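Side-chain contacts in Atu0111 protein (Agrobacterium tumefaciens, PDB 2FSQ), which is of unknown function but belongs to the 2H clan, which includes phosphoesterases, and so may act on a phosphate ester: residues L12-I15 / N19-Q22; G28-A33 / L38-N43; S61-F66 / T78-L83; Y117-L122 / K233-F238. All blocks are in the same frame, centred on the assembly; numbering follows the deposited sequence.

Overall arrangement
The four contacts follow one another along this single alpha-beta chain, and none encloses another. Interaction 1 (12-15 / 19-22) ties up the N-terminal loop. Interaction 2 (28-33 / 38-43) lies where the chain enters strand 42-48. Interaction 3 links the next helix, 54-67, to the loop before strand 84-92. Interaction 4 joins helix 111-121 to strand 233-237, near the C-terminus. Interactions 2 and 4 reach the same four-stranded antiparallel sheet and touch through Asn43 and Tyr118, although their centres are about 22 Å apart. Interactions 1 and 4 lie on opposite sides of the chain's centre, about 37 Å apart centre to centre. The contacts are thus spread through the fold, from surface loops to the sheet.

Interaction 1 of 4, residues L12-I15 / N19-Q22; sequences LDYI and NHDQ
The backbone carbonyl of Tyr14 receives two side-chain donors, from Asn19 and His20. These are the hydrogen bonds of the contact. His20 NE2 lies 2.7 Å from Tyr14 O and approaches nearly along the C=O axis. Since a carbonyl oxygen can only accept, His20 NE2 is the donor. Asn19 ND2 meets the same Tyr14 O at 3.2 Å, in the carbonyl plane and on a lone pair. Its N-H...O angle of 138° makes it a bent bond. Two grips on one oxygen fix the end of the irregular helical turn 12-14, whose own bond runs from Ile15 N to Leu12 O at 3.3 Å.

The second kind of interaction is aromatic. The Tyr14 side chain leaves the backbone pointing away from 19-22. Its trans chi1 (170°) sets CG beside the carbonyl carbon, which puts the ring on the side of Tyr14 O, where both donors arrive. The Tyr14 and His20 rings form a T-shaped pair, with planes at 84° and centroids 5.0 Å apart. The edge formed by His20 CE1 and NE2 faces the Tyr14 ring, and His20 CE1 comes to 3.7 Å from Tyr14 CZ. NE2 also gives its N-H to Tyr14 O.

Plain packing adds little. Asn19 ND2 also passes obliquely by the phenol ring, 3.4 Å from Tyr14 CD1.

The contact is a surface one, in the loop before strand 42-48. Trp189 stacks on His20, and the Ile15 backbone bonds to Phe190. Leu12 and Asp13 rest on helix 195-212, so the N-terminal loop is laid against that helix.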
loop_
_atom_site.group_PDB
_atom_site.type_symbol
_atom_site.label_atom_id
_atom_site.label_comp_id
_atom_site.label_asym_id
_atom_site.label_seq_id
_atom_site.Cartn_x
_atom_site.Cartn_y
_atom_site.Cartn_z
ATOM N N LEU A 12 9.996 -12.726 6.166
ATOM C CA LEU A 12 8.782 -13.514 6.441
ATOM C C LEU A 12 8.576 -13.817 7.933
ATOM O O LEU A 12 7.439 -13.875 8.412
ATOM C CB LEU A 12 8.797 -14.825 5.643
ATOM C CG LEU A 12 7.689 -15.848 5.910
ATOM C CD1 LEU A 12 6.326 -15.302 5.554
ATOM C CD2 LEU A 12 7.943 -17.120 5.139
ATOM N N ASP A 13 9.676 -14.010 8.657
ATOM C CA ASP A 13 9.644 -14.326 10.088
ATOM C C ASP A 13 9.014 -13.222 10.950
ATOM O O ASP A 13 8.672 -13.464 12.103
ATOM C CB ASP A 13 11.059 -14.612 10.598
ATOM C CG ASP A 13 11.075 -15.587 11.759
ATOM O OD1 ASP A 13 10.834 -16.791 11.525
ATOM O OD2 ASP A 13 11.333 -15.152 12.905
ATOM N N TYR A 14 8.872 -12.014 10.404
ATOM C CA TYR A 14 8.209 -10.925 11.134
ATOM C C TYR A 14 6.791 -11.304 11.620
ATOM O O TYR A 14 6.323 -10.883 12.692
ATOM C CB TYR A 14 8.135 -9.654 10.270
ATOM C CG TYR A 14 7.251 -8.594 10.898
ATOM C CD1 TYR A 14 7.703 -7.836 11.983
ATOM C CD2 TYR A 14 5.946 -8.385 10.440
ATOM C CE1 TYR A 14 6.876 -6.880 12.585
ATOM C CE2 TYR A 14 5.118 -7.430 11.032
ATOM C CZ TYR A 14 5.591 -6.688 12.102
ATOM O OH TYR A 14 4.770 -5.748 12.681
ATOM N N ILE A 15 6.098 -12.099 10.817
ATOM C CA ILE A 15 4.691 -12.396 11.087
ATOM C C ILE A 15 4.473 -13.620 11.984
ATOM O O ILE A 15 3.338 -14.042 12.223
ATOM C CB ILE A 15 3.898 -12.536 9.783
ATOM C CG1 ILE A 15 4.340 -13.795 9.024
ATOM C CG2 ILE A 15 4.024 -11.242 8.960
ATOM C CD1 ILE A 15 3.407 -14.223 7.928
ATOM N N ASN A 19 7.186 -13.478 17.376
ATOM C CA ASN A 19 7.706 -12.107 17.255
ATOM C C ASN A 19 6.800 -11.049 17.892
ATOM O O ASN A 19 7.037 -9.849 17.725
ATOM C CB ASN A 19 7.972 -11.775 15.774
ATOM C CG ASN A 19 8.827 -10.517 15.586
ATOM O OD1 ASN A 19 9.953 -10.429 16.080
ATOM N ND2 ASN A 19 8.294 -9.542 14.857
ATOM N N HIS A 20 5.770 -11.483 18.623
ATOM C CA HIS A 20 4.695 -10.556 19.053
ATOM C C HIS A 20 4.085 -10.877 20.413
ATOM O O HIS A 20 3.960 -12.054 20.769
ATOM C CB HIS A 20 3.595 -10.544 17.993
ATOM C CG HIS A 20 4.061 -10.052 16.668
ATOM N ND1 HIS A 20 4.170 -8.709 16.373
ATOM C CD2 HIS A 20 4.470 -10.719 15.563
ATOM C CE1 HIS A 20 4.614 -8.571 15.137
ATOM N NE2 HIS A 20 4.796 -9.774 14.620
ATOM N N ASP A 21 3.698 -9.829 21.158
ATOM C CA ASP A 21 3.062 -9.967 22.482
ATOM C C ASP A 21 1.650 -9.355 22.524
ATOM O O ASP A 21 1.064 -9.153 23.600
ATOM C CB ASP A 21 3.961 -9.359 23.586
ATOM C CG ASP A 21 4.108 -7.833 23.476
ATOM O OD1 ASP A 21 3.738 -7.242 22.436
ATOM O OD2 ASP A 21 4.620 -7.217 24.431
ATOM N N GLN A 22 1.116 -9.066 21.339
ATOM C CA GLN A 22 -0.211 -8.468 21.184
ATOM C C GLN A 22 -0.643 -8.716 19.729
ATOM O O GLN A 22 0.203 -8.958 18.862
ATOM C CB GLN A 22 -0.179 -6.968 21.498
ATOM C CG GLN A 22 0.800 -6.188 20.630
ATOM C CD GLN A 22 0.964 -4.744 21.034
ATOM O OE1 GLN A 22 0.948 -4.403 22.221
ATOM N NE2 GLN A 22 1.162 -3.886 20.048
#

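Interaction 2 of 4, residues G28-A33 / L38-N43; sequences GSRFSA and LPEPGN
Glu40 OE1 is gripped twice, by Arg30 NH2 at 3.1 Å and by the hydroxyl of Ser94. Its partner oxygen, Glu40 OE2, takes Arg30 NE at 2.7 Å, on the syn side. The result is a side-on, two-nitrogen salt bridge. It is not coplanar: the guanidinium and carboxylate planes stand 54° apart, and NH2 reaches OE1 from above the carboxylate plane. The Arg30 chain bends at chi3 (-64°), while Glu40 stays extended to meet it. The bond from Arg30 NH1 to Tyr185 OH further limits rotation of the guanidinium.

The backbones pair as well. Leu38 N donates to Arg30 O at 2.9 Å. One water joins Arg30 O to Leu38 O, and another joins Ser29 O to Pro39 O. Leu38 tucks its side chain against the 28-32 turn, with its CB 3.3 Å from Ser29 O and its CD1 3.5 Å from Gly28 O.

A bound acetic acid, probably from the crystallisation liquor, lies about 5 Å from the Arg30 side chain; such molecules often mark pockets. The contact lies where the chain enters strand 42-48. Arg30 and Glu40 both pack on Ile92 of strand 84-92. The Gly42 backbone already bonds to Phe226 of strand 222-226.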
loop_
_atom_site.group_PDB
_atom_site.type_symbol
_atom_site.label_atom_id
_atom_site.label_comp_id
_atom_site.label_asym_id
_atom_site.label_seq_id
_atom_site.Cartn_x
_atom_site.Cartn_y
_atom_site.Cartn_z
ATOM N N GLY A 28 -9.485 -4.675 14.742
ATOM C CA GLY A 28 -10.520 -3.914 15.429
ATOM C C GLY A 28 -10.714 -2.493 14.899
ATOM O O GLY A 28 -11.739 -1.867 15.185
ATOM N N SER A 29 -9.722 -1.993 14.161
ATOM C CA SER A 29 -9.790 -0.672 13.543
ATOM C C SER A 29 -9.960 -0.808 12.027
ATOM O O SER A 29 -10.980 -0.421 11.465
ATOM C CB SER A 29 -8.535 0.146 13.892
ATOM O OG SER A 29 -8.411 0.296 15.304
ATOM N N ARG A 30 -8.968 -1.404 11.380
ATOM C CA ARG A 30 -8.969 -1.515 9.924
ATOM C C ARG A 30 -9.840 -2.684 9.466
ATOM O O ARG A 30 -10.449 -2.637 8.388
ATOM C CB ARG A 30 -7.555 -1.685 9.389
ATOM C CG ARG A 30 -7.477 -1.642 7.850
ATOM C CD ARG A 30 -6.119 -1.074 7.376
ATOM N NE ARG A 30 -5.967 0.324 7.793
ATOM C CZ ARG A 30 -4.955 1.119 7.464
ATOM N NH1 ARG A 30 -3.998 0.704 6.639
ATOM N NH2 ARG A 30 -4.909 2.361 7.958
ATOM N N PHE A 31 -9.857 -3.755 10.258
ATOM C CA PHE A 31 -10.614 -4.958 9.895
ATOM C C PHE A 31 -11.038 -5.689 11.161
ATOM O O PHE A 31 -10.430 -5.525 12.221
ATOM C CB PHE A 31 -9.774 -5.922 9.018
ATOM C CG PHE A 31 -8.393 -6.149 9.560
ATOM C CD1 PHE A 31 -8.166 -7.073 10.600
ATOM C CD2 PHE A 31 -7.314 -5.422 9.059
ATOM C CE1 PHE A 31 -6.896 -7.225 11.153
ATOM C CE2 PHE A 31 -6.028 -5.586 9.590
ATOM C CZ PHE A 31 -5.813 -6.490 10.636
ATOM N N SER A 32 -12.092 -6.484 11.022
ATOM C CA SER A 32 -12.558 -7.373 12.090
ATOM C C SER A 32 -11.740 -8.676 12.180
ATOM O O SER A 32 -10.894 -8.978 11.305
ATOM C CB SER A 32 -14.008 -7.727 11.814
ATOM O OG SER A 32 -14.053 -8.673 10.757
ATOM N N ALA A 33 -12.016 -9.462 13.223
ATOM C CA ALA A 33 -11.362 -10.763 13.395
ATOM C C ALA A 33 -11.631 -11.744 12.267
ATOM O O ALA A 33 -10.875 -12.713 12.095
ATOM C CB ALA A 33 -11.760 -11.388 14.718
ATOM N N LEU A 38 -13.278 -2.404 7.944
ATOM C CA LEU A 38 -14.134 -1.538 8.752
ATOM C C LEU A 38 -14.023 -0.083 8.321
ATOM O O LEU A 38 -13.062 0.306 7.656
ATOM C CB LEU A 38 -13.761 -1.668 10.237
ATOM C CG LEU A 38 -13.861 -3.059 10.873
ATOM C CD1 LEU A 38 -13.328 -3.027 12.295
ATOM C CD2 LEU A 38 -15.277 -3.625 10.830
ATOM N N PRO A 39 -15.017 0.738 8.679
ATOM C CA PRO A 39 -14.961 2.154 8.307
ATOM C C PRO A 39 -13.741 2.847 8.912
ATOM O O PRO A 39 -13.528 2.806 10.128
ATOM C CB PRO A 39 -16.237 2.738 8.922
ATOM C CG PRO A 39 -17.117 1.569 9.147
ATOM C CD PRO A 39 -16.253 0.399 9.407
ATOM N N GLU A 40 -12.942 3.467 8.054
ATOM C CA GLU A 40 -11.690 4.111 8.461
ATOM C C GLU A 40 -11.332 5.162 7.389
ATOM O O GLU A 40 -10.384 4.970 6.615
ATOM C CB GLU A 40 -10.584 3.047 8.600
ATOM C CG GLU A 40 -9.353 3.561 9.333
ATOM C CD GLU A 40 -8.185 2.565 9.336
ATOM O OE1 GLU A 40 -7.153 2.861 9.978
ATOM O OE2 GLU A 40 -8.286 1.505 8.679
ATOM N N PRO A 41 -12.136 6.241 7.291
ATOM C CA PRO A 41 -12.005 7.115 6.118
ATOM C C PRO A 41 -10.755 7.966 6.094
ATOM O O PRO A 41 -10.242 8.364 7.131
ATOM C CB PRO A 41 -13.239 8.024 6.179
ATOM C CG PRO A 41 -14.127 7.416 7.223
ATOM C CD PRO A 41 -13.279 6.616 8.147
ATOM N N GLY A 42 -10.298 8.266 4.886
ATOM C CA GLY A 42 -9.110 9.084 4.723
ATOM C C GLY A 42 -8.936 9.499 3.285
ATOM O O GLY A 42 -9.855 9.356 2.458
ATOM N N ASN A 43 -7.743 9.998 2.984
ATOM C CA ASN A 43 -7.378 10.325 1.626
ATOM C C ASN A 43 -5.901 9.980 1.416
ATOM O O ASN A 43 -5.199 9.648 2.380
ATOM C CB ASN A 43 -7.731 11.782 1.283
ATOM C CG ASN A 43 -7.126 12.787 2.245
ATOM O OD1 ASN A 43 -5.942 12.732 2.560
ATOM N ND2 ASN A 43 -7.937 13.753 2.674
HETATM O O HOH W 1 -12.775 1.363 12.259
HETATM O O HOH W 2 -10.770 -0.414 6.247
#

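Interaction 3 of 4, residues S61-F66 / T78-L83; sequences STRQRF and TPVSSL
Arg63 stands straight out from its helix toward Thr78 and Val80, with CG anti to the backbone N (chi1 -178°) and the next two torsions also near 180°. A final turn at chi4 (-81°) sets the guanidinium plane across the line of the extended chain. This is a helix-to-loop contact of the alpha-beta fold. It joins helix 54-67 to the loop, with its 3-10 turn 80-82, between strands 75-77 and 84-92.

Arg63 NH2 donates to Thr78 O at 2.9 Å, with an N-H...O angle of 154°. The donor is tilted from the carbonyl plane. A water bridges the same two residues. It accepts from Arg63 NE at 2.7 Å, at the edge of the guanidinium and in its plane, and donates to Thr78 O at 2.9 Å. The carbonyl is therefore reached both directly and through the water.

Val80 supplies the apolar side. Its CG2 lies over one face of the guanidinium, toward the rim, at 3.8 Å from Arg63 NH1. Val80 also touches Glu56 and Val60 on the same helix, and Arg63 packs on Phe77. The arginine thus touches both the end of strand 75-77 and the turn.

The turn delivers the chain to strand 84-92. That strand begins with a His-x-Thr sequence, consistent with one of the signature motifs of 2H phosphoesterases. The turn itself is closed at Pro79 O, which accepts from Ser82 N at 3.0 Å and, in its carbonyl plane on a lone pair, from Ser82 OG at 2.7 Å.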
loop_
_atom_site.group_PDB
_atom_site.type_symbol
_atom_site.label_atom_id
_atom_site.label_comp_id
_atom_site.label_asym_id
_atom_site.label_seq_id
_atom_site.Cartn_x
_atom_site.Cartn_y
_atom_site.Cartn_z
ATOM N N SER A 61 -2.718 -13.711 -10.248
ATOM C CA SER A 61 -2.226 -15.089 -10.110
ATOM C C SER A 61 -1.419 -15.312 -8.833
ATOM O O SER A 61 -1.571 -16.335 -8.162
ATOM C CB SER A 61 -1.401 -15.497 -11.329
ATOM O OG SER A 61 -2.229 -15.655 -12.460
ATOM N N THR A 62 -0.557 -14.353 -8.503
ATOM C CA THR A 62 0.221 -14.411 -7.265
ATOM C C THR A 62 -0.736 -14.436 -6.069
ATOM O O THR A 62 -0.616 -15.268 -5.171
ATOM C CB THR A 62 1.171 -13.194 -7.163
ATOM O OG1 THR A 62 1.996 -13.129 -8.341
ATOM C CG2 THR A 62 2.032 -13.250 -5.893
ATOM N N ARG A 63 -1.688 -13.513 -6.089
ATOM C CA ARG A 63 -2.720 -13.398 -5.066
ATOM C C ARG A 63 -3.513 -14.708 -4.881
ATOM O O ARG A 63 -3.761 -15.127 -3.740
ATOM C CB ARG A 63 -3.642 -12.238 -5.433
ATOM C CG ARG A 63 -4.760 -11.935 -4.448
ATOM C CD ARG A 63 -5.572 -10.797 -5.019
ATOM N NE ARG A 63 -6.707 -10.399 -4.180
ATOM C CZ ARG A 63 -7.887 -11.010 -4.145
ATOM N NH1 ARG A 63 -8.123 -12.072 -4.920
ATOM N NH2 ARG A 63 -8.837 -10.548 -3.325
ATOM N N GLN A 64 -3.755 -15.436 -5.972
ATOM C CA GLN A 64 -4.381 -16.770 -5.879
ATOM C C GLN A 64 -3.516 -17.841 -5.206
ATOM O O GLN A 64 -4.029 -18.656 -4.430
ATOM C CB GLN A 64 -4.872 -17.257 -7.246
ATOM C CG GLN A 64 -5.655 -18.587 -7.216
ATOM C CD GLN A 64 -6.854 -18.600 -6.271
ATOM O OE1 GLN A 64 -7.759 -17.785 -6.389
ATOM N NE2 GLN A 64 -6.876 -19.562 -5.343
ATOM N N ARG A 65 -2.209 -17.833 -5.478
ATOM C CA ARG A 65 -1.313 -18.748 -4.801
ATOM C C ARG A 65 -1.380 -18.507 -3.302
ATOM O O ARG A 65 -1.243 -19.453 -2.516
ATOM C CB ARG A 65 0.112 -18.594 -5.301
ATOM C CG ARG A 65 0.972 -19.797 -5.024
ATOM C CD ARG A 65 0.398 -21.062 -5.652
ATOM N NE ARG A 65 1.388 -22.126 -5.691
ATOM C CZ ARG A 65 1.771 -22.871 -4.654
ATOM N NH1 ARG A 65 1.272 -22.685 -3.434
ATOM N NH2 ARG A 65 2.682 -23.806 -4.847
ATOM N N PHE A 66 -1.572 -17.238 -2.908
ATOM C CA PHE A 66 -1.681 -16.924 -1.481
ATOM C C PHE A 66 -3.010 -17.459 -0.925
ATOM O O PHE A 66 -3.040 -18.076 0.148
ATOM C CB PHE A 66 -1.680 -15.411 -1.236
ATOM C CG PHE A 66 -0.332 -14.726 -1.365
ATOM C CD1 PHE A 66 0.693 -15.206 -2.182
ATOM C CD2 PHE A 66 -0.141 -13.516 -0.711
ATOM C CE1 PHE A 66 1.910 -14.512 -2.279
ATOM C CE2 PHE A 66 1.042 -12.819 -0.814
ATOM C CZ PHE A 66 2.073 -13.306 -1.599
ATOM N N THR A 78 -7.758 -7.655 0.190
ATOM C CA THR A 78 -8.469 -6.516 -0.362
ATOM C C THR A 78 -8.999 -6.883 -1.764
ATOM O O THR A 78 -8.500 -7.810 -2.399
ATOM C CB THR A 78 -7.506 -5.325 -0.452
ATOM O OG1 THR A 78 -6.364 -5.733 -1.220
ATOM C CG2 THR A 78 -7.021 -4.942 0.943
ATOM N N PRO A 79 -10.004 -6.150 -2.260
ATOM C CA PRO A 79 -10.545 -6.476 -3.591
ATOM C C PRO A 79 -9.514 -6.283 -4.703
ATOM O O PRO A 79 -8.679 -5.390 -4.631
ATOM C CB PRO A 79 -11.705 -5.473 -3.767
ATOM C CG PRO A 79 -12.075 -5.121 -2.345
ATOM C CD PRO A 79 -10.763 -5.068 -1.607
ATOM N N VAL A 80 -9.599 -7.092 -5.748
ATOM C CA VAL A 80 -8.707 -6.912 -6.880
ATOM C C VAL A 80 -8.792 -5.483 -7.430
ATOM O O VAL A 80 -7.760 -4.866 -7.758
ATOM C CB VAL A 80 -8.986 -7.958 -7.978
ATOM C CG1 VAL A 80 -8.233 -7.599 -9.263
ATOM C CG2 VAL A 80 -8.619 -9.353 -7.468
ATOM N N SER A 81 -9.994 -4.917 -7.498
ATOM C CA SER A 81 -10.137 -3.583 -8.079
ATOM C C SER A 81 -9.534 -2.459 -7.209
ATOM O O SER A 81 -9.455 -1.318 -7.664
ATOM C CB SER A 81 -11.598 -3.242 -8.378
ATOM O OG SER A 81 -12.353 -3.211 -7.174
ATOM N N SER A 82 -9.162 -2.788 -5.966
ATOM C CA SER A 82 -8.543 -1.821 -5.046
ATOM C C SER A 82 -7.035 -1.801 -5.116
ATOM O O SER A 82 -6.427 -0.961 -4.471
ATOM C CB SER A 82 -8.926 -2.100 -3.594
ATOM O OG SER A 82 -8.235 -3.240 -3.100
ATOM N N LEU A 83 -6.428 -2.735 -5.844
ATOM C CA LEU A 83 -4.971 -2.867 -5.804
ATOM C C LEU A 83 -4.277 -1.604 -6.280
ATOM O O LEU A 83 -4.641 -1.010 -7.298
ATOM C CB LEU A 83 -4.511 -4.074 -6.621
ATOM C CG LEU A 83 -4.938 -5.443 -6.067
ATOM C CD1 LEU A 83 -4.593 -6.597 -7.031
ATOM C CD2 LEU A 83 -4.397 -5.727 -4.649
HETATM O O HOH W 3 -5.678 -8.357 -2.682
#

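Interaction 4 of 4, residues Y117-L122 / K233-F238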
loop_
_atom_site.group_PDB
_atom_site.type_symbol
_atom_site.label_atom_id
_atom_site.label_comp_id
_atom_site.label_asym_id
_atom_site.label_seq_id
_atom_site.Cartn_x
_atom_site.Cartn_y
_atom_site.Cartn_z
ATOM N N TYR A 117 -9.433 20.857 1.274
ATOM C CA TYR A 117 -8.225 21.683 1.437
ATOM C C TYR A 117 -7.128 21.202 0.496
ATOM O O TYR A 117 -6.497 22.003 -0.203
ATOM C CB TYR A 117 -7.795 21.694 2.920
ATOM C CG TYR A 117 -6.411 22.236 3.299
ATOM C CD1 TYR A 117 -6.182 23.612 3.459
ATOM C CD2 TYR A 117 -5.363 21.368 3.601
ATOM C CE1 TYR A 117 -4.913 24.103 3.866
ATOM C CE2 TYR A 117 -4.101 21.842 4.011
ATOM C CZ TYR A 117 -3.876 23.208 4.146
ATOM O OH TYR A 117 -2.610 23.670 4.555
ATOM N N TYR A 118 -6.948 19.885 0.434
ATOM C CA TYR A 118 -5.949 19.313 -0.431
ATOM C C TYR A 118 -6.295 19.360 -1.922
ATOM O O TYR A 118 -5.417 19.635 -2.748
ATOM C CB TYR A 118 -5.666 17.883 0.005
ATOM C CG TYR A 118 -4.850 17.780 1.270
ATOM C CD1 TYR A 118 -3.853 18.707 1.575
ATOM C CD2 TYR A 118 -5.023 16.700 2.121
ATOM C CE1 TYR A 118 -3.091 18.591 2.731
ATOM C CE2 TYR A 118 -4.258 16.559 3.269
ATOM C CZ TYR A 118 -3.300 17.503 3.565
ATOM O OH TYR A 118 -2.523 17.346 4.680
ATOM N N ARG A 119 -7.547 19.067 -2.268
ATOM C CA ARG A 119 -7.979 19.158 -3.673
ATOM C C ARG A 119 -7.659 20.543 -4.239
ATOM O O ARG A 119 -7.198 20.669 -5.382
ATOM C CB ARG A 119 -9.471 18.846 -3.815
ATOM C CG ARG A 119 -9.942 18.726 -5.266
ATOM C CD ARG A 119 -11.418 19.054 -5.392
ATOM N NE ARG A 119 -12.306 17.920 -5.121
ATOM C CZ ARG A 119 -12.716 17.039 -6.036
ATOM N NH1 ARG A 119 -12.302 17.125 -7.295
ATOM N NH2 ARG A 119 -13.546 16.065 -5.686
ATOM N N ASP A 120 -7.876 21.570 -3.417
ATOM C CA ASP A 120 -7.562 22.949 -3.778
ATOM C C ASP A 120 -6.058 23.178 -3.881
ATOM O O ASP A 120 -5.577 23.734 -4.861
ATOM C CB ASP A 120 -8.174 23.928 -2.768
ATOM C CG ASP A 120 -7.736 25.368 -3.012
ATOM O OD1 ASP A 120 -7.853 25.850 -4.163
ATOM O OD2 ASP A 120 -7.269 26.011 -2.052
ATOM N N ARG A 121 -5.315 22.740 -2.869
ATOM C CA ARG A 121 -3.877 22.932 -2.858
ATOM C C ARG A 121 -3.221 22.200 -4.012
ATOM O O ARG A 121 -2.270 22.711 -4.606
ATOM C CB ARG A 121 -3.278 22.434 -1.544
ATOM C CG ARG A 121 -3.507 23.360 -0.397
ATOM C CD ARG A 121 -2.927 22.786 0.877
ATOM N NE ARG A 121 -1.468 22.818 0.921
ATOM C CZ ARG A 121 -0.731 23.908 1.117
ATOM N NH1 ARG A 121 -1.306 25.098 1.247
ATOM N NH2 ARG A 121 0.590 23.810 1.158
ATOM N N LEU A 122 -3.734 21.012 -4.330
ATOM C CA LEU A 122 -3.136 20.165 -5.374
ATOM C C LEU A 122 -3.468 20.590 -6.808
ATOM O O LEU A 122 -2.978 19.975 -7.766
ATOM C CB LEU A 122 -3.507 18.699 -5.160
ATOM C CG LEU A 122 -2.887 18.054 -3.911
ATOM C CD1 LEU A 122 -3.671 16.807 -3.523
ATOM C CD2 LEU A 122 -1.397 17.764 -4.119
ATOM N N LYS A 233 -11.439 6.254 -4.509
ATOM C CA LYS A 233 -12.055 7.042 -5.559
ATOM C C LYS A 233 -11.102 8.143 -5.984
ATOM O O LYS A 233 -10.689 8.953 -5.162
ATOM C CB LYS A 233 -13.362 7.624 -5.042
ATOM C CG LYS A 233 -14.029 8.569 -6.005
ATOM C CD LYS A 233 -15.437 8.922 -5.517
ATOM C CE LYS A 233 -16.052 10.056 -6.326
ATOM N NZ LYS A 233 -16.073 9.798 -7.786
ATOM N N GLU A 234 -10.737 8.159 -7.269
ATOM C CA GLU A 234 -9.827 9.171 -7.792
ATOM C C GLU A 234 -10.492 10.535 -7.895
ATOM O O GLU A 234 -11.562 10.680 -8.506
ATOM C CB GLU A 234 -9.256 8.766 -9.155
ATOM C CG GLU A 234 -8.422 7.490 -9.137
ATOM C CD GLU A 234 -7.689 7.265 -10.439
ATOM O OE1 GLU A 234 -8.135 7.813 -11.474
ATOM O OE2 GLU A 234 -6.686 6.521 -10.443
ATOM N N LEU A 235 -9.844 11.531 -7.308
ATOM C CA LEU A 235 -10.367 12.901 -7.329
ATOM C C LEU A 235 -9.532 13.816 -8.219
ATOM O O LEU A 235 -10.080 14.619 -8.984
ATOM C CB LEU A 235 -10.457 13.472 -5.901
ATOM C CG LEU A 235 -11.305 12.690 -4.891
ATOM C CD1 LEU A 235 -11.210 13.323 -3.505
ATOM C CD2 LEU A 235 -12.773 12.556 -5.330
ATOM N N VAL A 236 -8.204 13.705 -8.123
ATOM C CA VAL A 236 -7.305 14.511 -8.943
ATOM C C VAL A 236 -6.239 13.601 -9.517
ATOM O O VAL A 236 -5.497 12.972 -8.764
ATOM C CB VAL A 236 -6.583 15.621 -8.138
ATOM C CG1 VAL A 236 -5.716 16.484 -9.062
ATOM C CG2 VAL A 236 -7.568 16.502 -7.373
ATOM N N VAL A 237 -6.169 13.523 -10.845
ATOM C CA VAL A 237 -5.178 12.682 -11.504
ATOM C C VAL A 237 -3.979 13.524 -11.945
ATOM O O VAL A 237 -4.134 14.583 -12.585
ATOM C CB VAL A 237 -5.796 11.940 -12.727
ATOM C CG1 VAL A 237 -4.735 11.103 -13.428
ATOM C CG2 VAL A 237 -6.959 11.080 -12.264
ATOM N N PHE A 238 -2.781 13.041 -11.631
ATOM C CA PHE A 238 -1.565 13.757 -11.980
ATOM C C PHE A 238 -0.947 13.123 -13.215
ATOM O O PHE A 238 0.103 12.487 -13.149
ATOM C CB PHE A 238 -0.598 13.770 -10.782
ATOM C CG PHE A 238 -1.219 14.325 -9.525
ATOM C CD1 PHE A 238 -1.539 15.675 -9.439
ATOM C CD2 PHE A 238 -1.510 13.491 -8.446
ATOM C CE1 PHE A 238 -2.120 16.192 -8.284
ATOM C CE2 PHE A 238 -2.092 13.996 -7.289
ATOM C CZ PHE A 238 -2.397 15.342 -7.209
#
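A classic beta bulge turns Leu235 and Val236 to the same side, toward Arg119, where helix 111-121 packs on the outermost strand, 233-237, of the four-stranded antiparallel sheet. Both bulge residues face Phe223 of the neighbouring strand, and both direct their side chains toward the helix.

Arg119 spans the pair. Its CG lies 3.9 Å from Val236 CG2. A bend at chi3 (-85°) then turns the guanidinium onto Leu235. Leu235 CB sits 3.9 Å above the Arg119 guanidinium plane, toward the rim, and Leu235 CD2 comes to 3.6 Å from Arg119 NH2. This is packing of a charged group on aliphatic carbon, at an exposed margin of the contact.

The inner half is apolar. Leu122, just past the helix end, crosses Phe238 at about a right angle, and its CD2 approaches Phe238 CZ at 4.1 Å. Phe163 of helix 150-167 touches Leu122 and also meets Phe238 edge-to-face. Phe125 adds a further ring beside Phe238. One face of the Phe238 ring carries Val236 O, toward the rim. Leu122 O lies at the edge of the Phe238 ring, in its plane, 3.9 Å from Phe238 CE1.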